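Local atomic coordinates of uncharacterized protein (Pyrococcus furiosus, PDB entry 4XLZ), a protein that probably removes an acetyl group from N,N'-diacetylchitobiose, as a metal-binding deacetylase of carbohydrate esterase family 14. Residues V199-L204 with Y246-R251. Residues are numbered along the deposited sequence; the frame is centred on the assembly and turned at random.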
ATOM      1  N   VAL A 199      23.717 -32.280   6.940  1.00 16.65           N
ATOM      2  CA  VAL A 199      23.451 -33.557   6.278  1.00 16.26           C
ATOM      3  C   VAL A 199      24.671 -33.794   5.350  1.00 16.76           C
ATOM      4  O   VAL A 199      25.067 -32.902   4.561  1.00 17.41           O
ATOM      5  CB  VAL A 199      22.223 -33.444   5.440  1.00 17.51           C
ATOM      6  CG1 VAL A 199      21.979 -34.729   4.555  1.00 18.53           C
ATOM      7  CG2 VAL A 199      20.970 -33.222   6.376  1.00 18.57           C
ATOM      8  N   ASP A 200      25.265 -35.032   5.482  1.00 17.05           N
ATOM      9  CA  ASP A 200      26.384 -35.337   4.545  1.00 18.44           C
ATOM     10  C   ASP A 200      25.838 -35.669   3.174  1.00 17.66           C
ATOM     11  O   ASP A 200      24.995 -36.583   3.075  1.00 20.67           O
ATOM     12  CB  ASP A 200      27.110 -36.572   5.168  1.00 19.92           C
ATOM     13  CG  ASP A 200      28.290 -37.012   4.288  1.00 20.71           C
ATOM     14  OD1 ASP A 200      28.610 -36.411   3.293  1.00 20.80           O
ATOM     15  OD2 ASP A 200      28.889 -38.066   4.722  1.00 25.79           O
ATOM     16  N   ILE A 201      26.205 -34.901   2.160  1.00 17.19           N
ATOM     17  CA  ILE A 201      25.767 -35.139   0.824  1.00 17.18           C
ATOM     18  C   ILE A 201      26.914 -35.522  -0.146  1.00 18.41           C
ATOM     19  O   ILE A 201      26.733 -35.409  -1.377  1.00 20.53           O
ATOM     20  CB  ILE A 201      24.976 -33.940   0.162  1.00 19.53           C
ATOM     21  CG1 ILE A 201      25.824 -32.725   0.159  1.00 18.60           C
ATOM     22  CG2 ILE A 201      23.664 -33.687   1.040  1.00 18.90           C
ATOM     23  CD1 ILE A 201      25.426 -31.781  -0.975  1.00 17.34           C
ATOM     24  N   THR A 202      28.016 -35.964   0.472  1.00 19.95           N
ATOM     25  CA  THR A 202      29.250 -36.244  -0.330  1.00 19.45           C
ATOM     26  C   THR A 202      28.914 -37.153  -1.522  1.00 21.93           C
ATOM     27  O   THR A 202      29.288 -36.883  -2.692  1.00 24.07           O
ATOM     28  CB  THR A 202      30.271 -36.852   0.590  1.00 21.02           C
ATOM     29  OG1 THR A 202      30.677 -35.897   1.544  1.00 21.33           O
ATOM     30  CG2 THR A 202      31.532 -37.170  -0.306  1.00 21.04           C
ATOM     31  N   ASP A 203      28.163 -38.203  -1.289  1.00 22.01           N
ATOM     32  CA  ASP A 203      27.941 -39.118  -2.457  1.00 25.05           C
ATOM     33  C   ASP A 203      26.824 -38.705  -3.410  1.00 25.11           C
ATOM     34  O   ASP A 203      26.619 -39.311  -4.470  1.00 28.13           O
ATOM     35  CB  ASP A 203      27.598 -40.516  -1.911  1.00 28.16           C
ATOM     36  CG  ASP A 203      28.839 -41.185  -1.246  1.00 37.84           C
ATOM     37  OD1 ASP A 203      30.029 -40.792  -1.573  1.00 36.33           O
ATOM     38  OD2 ASP A 203      28.557 -42.044  -0.383  1.00 45.54           O
ATOM     39  N   LEU A 204      26.082 -37.632  -3.038  1.00 23.08           N
ATOM     40  CA  LEU A 204      25.058 -37.075  -3.921  1.00 22.73           C
ATOM     41  C   LEU A 204      25.420 -35.767  -4.524  1.00 22.86           C
ATOM     42  O   LEU A 204      24.596 -35.152  -5.201  1.00 21.48           O
ATOM     43  CB  LEU A 204      23.789 -36.842  -3.038  1.00 23.58           C
ATOM     44  CG  LEU A 204      23.141 -38.151  -2.615  1.00 26.91           C
ATOM     45  CD1 LEU A 204      21.992 -37.866  -1.627  1.00 29.64           C
ATOM     46  CD2 LEU A 204      22.603 -38.894  -3.861  1.00 32.83           C
ATOM     47  N   TYR A 246      31.368 -32.889   1.738  1.00 19.94           N
ATOM     48  CA  TYR A 246      30.286 -31.973   1.266  1.00 17.38           C
ATOM     49  C   TYR A 246      29.097 -32.184   2.189  1.00 16.40           C
ATOM     50  O   TYR A 246      28.609 -33.290   2.412  1.00 17.71           O
ATOM     51  CB  TYR A 246      29.883 -32.352  -0.172  1.00 17.43           C
ATOM     52  CG  TYR A 246      31.010 -32.187  -1.170  1.00 17.74           C
ATOM     53  CD1 TYR A 246      31.788 -31.018  -1.177  1.00 16.85           C
ATOM     54  CD2 TYR A 246      31.141 -33.148  -2.153  1.00 21.05           C
ATOM     55  CE1 TYR A 246      32.801 -30.843  -2.208  1.00 19.37           C
ATOM     56  CE2 TYR A 246      32.124 -32.991  -3.157  1.00 20.65           C
ATOM     57  CZ  TYR A 246      32.925 -31.874  -3.170  1.00 19.02           C
ATOM     58  OH  TYR A 246      33.913 -31.576  -4.088  1.00 21.36           O
ATOM     59  N   GLY A 247      28.582 -31.024   2.672  1.00 16.88           N
ATOM     60  CA  GLY A 247      27.379 -31.070   3.544  1.00 15.27           C
ATOM     61  C   GLY A 247      26.387 -29.966   3.108  1.00 15.64           C
ATOM     62  O   GLY A 247      26.680 -29.055   2.381  1.00 16.18           O
ATOM     63  N   GLU A 248      25.152 -30.231   3.541  1.00 16.17           N
ATOM     64  CA  GLU A 248      24.103 -29.148   3.511  1.00 16.12           C
ATOM     65  C   GLU A 248      23.701 -28.821   4.946  1.00 15.58           C
ATOM     66  O   GLU A 248      23.454 -29.682   5.749  1.00 17.59           O
ATOM     67  CB  GLU A 248      22.866 -29.653   2.752  1.00 16.57           C
ATOM     68  CG  GLU A 248      23.143 -29.600   1.231  1.00 18.20           C
ATOM     69  CD  GLU A 248      22.051 -30.255   0.374  1.00 17.40           C
ATOM     70  OE1 GLU A 248      21.137 -30.814   0.935  1.00 19.51           O
ATOM     71  OE2 GLU A 248      22.205 -30.132  -0.871  1.00 21.25           O
ATOM     72  N   GLY A 249      23.690 -27.494   5.222  1.00 16.24           N
ATOM     73  CA  GLY A 249      23.398 -27.096   6.567  1.00 14.95           C
ATOM     74  C   GLY A 249      21.970 -26.536   6.775  1.00 14.67           C
ATOM     75  O   GLY A 249      21.423 -25.892   5.848  1.00 17.05           O
ATOM     76  N   PHE A 250      21.501 -26.769   7.992  1.00 14.64           N
ATOM     77  CA  PHE A 250      20.119 -26.330   8.350  1.00 13.67           C
ATOM     78  C   PHE A 250      20.234 -25.796   9.751  1.00 15.12           C
ATOM     79  O   PHE A 250      20.957 -26.260  10.643  1.00 15.58           O
ATOM     80  CB  PHE A 250      19.178 -27.536   8.360  1.00 15.09           C
ATOM     81  CG  PHE A 250      19.054 -28.148   7.023  1.00 14.30           C
ATOM     82  CD1 PHE A 250      18.169 -27.675   6.041  1.00 16.68           C
ATOM     83  CD2 PHE A 250      19.896 -29.283   6.683  1.00 16.33           C
ATOM     84  CE1 PHE A 250      18.127 -28.183   4.750  1.00 17.41           C
ATOM     85  CE2 PHE A 250      19.849 -29.771   5.376  1.00 16.67           C
ATOM     86  CZ  PHE A 250      18.952 -29.277   4.387  1.00 17.88           C
ATOM     87  N   ARG A 251      19.356 -24.787  10.017  1.00 14.57           N
ATOM     88  CA  ARG A 251      19.188 -24.344  11.373  1.00 14.35           C
ATOM     89  C   ARG A 251      17.784 -24.729  11.839  1.00 15.52           C
ATOM     90  O   ARG A 251      16.789 -24.481  11.212  1.00 15.11           O
ATOM     91  CB  ARG A 251      19.325 -22.796  11.517  1.00 14.28           C
ATOM     92  CG  ARG A 251      19.239 -22.375  12.977  1.00 15.14           C
ATOM     93  CD  ARG A 251      19.550 -20.906  13.138  1.00 14.17           C
ATOM     94  NE  ARG A 251      19.477 -20.559  14.571  1.00 16.32           N
ATOM     95  CZ  ARG A 251      20.446 -20.819  15.433  1.00 15.08           C
ATOM     96  NH1 ARG A 251      21.604 -21.391  15.018  1.00 15.98           N
ATOM     97  NH2 ARG A 251      20.271 -20.425  16.740  1.00 17.81           N
TER
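The hydroxyl of T202 joins two partners: its OG1 accepts a nearly straight bond from the backbone N of Y246 (3.1 Å, 163° at the hydrogen) and gives its own proton to OD1 of D200 at 2.8 Å. That carboxylate oxygen takes the hydroxyl on its syn lone pair and, on the anti side and well out of the carboxylate plane, the backbone N of T202, which closes an Asx turn. Aspartate and threonine suit these places because one short acceptor holds both amide and hydroxyl two residues on, turning the chain toward helix 205-213. The Y246 ring sets its edge against T202 CA and is long enough for its OH to bond R232. Behind the turn, strands 197-200 and 247-250 form a two-stranded antiparallel ribbon beside the parallel sheet, tied to its strand 186-190 by the R251–L189 backbone bond. V199 and E248 are a hydrogen-bonded pair, with V199 N to E248 O and E248 N to V199 O both 2.9 Å. G247 CA makes a CA-H...O contact of 3.1 Å with V199 O; glycine suits here, having no side chain on the D200 face to crowd that oxygen. I201 N reaches Y246 O, tilted from the carbonyl plane. With chi1 at 58°, branched I201 crosses E248 at about a right angle, covering its aliphatic CG with CG2 and CD1. The buried E248 carboxylate takes a K208 salt bridge and hydrogen bonds from T51 OG1 and G50 N, so its charge is probably well compensated. V199, beta-branched as suits a strand, sets CG2 obliquely against F250 CE2 (3.8 Å), whose ring also meets F28 edge-to-face.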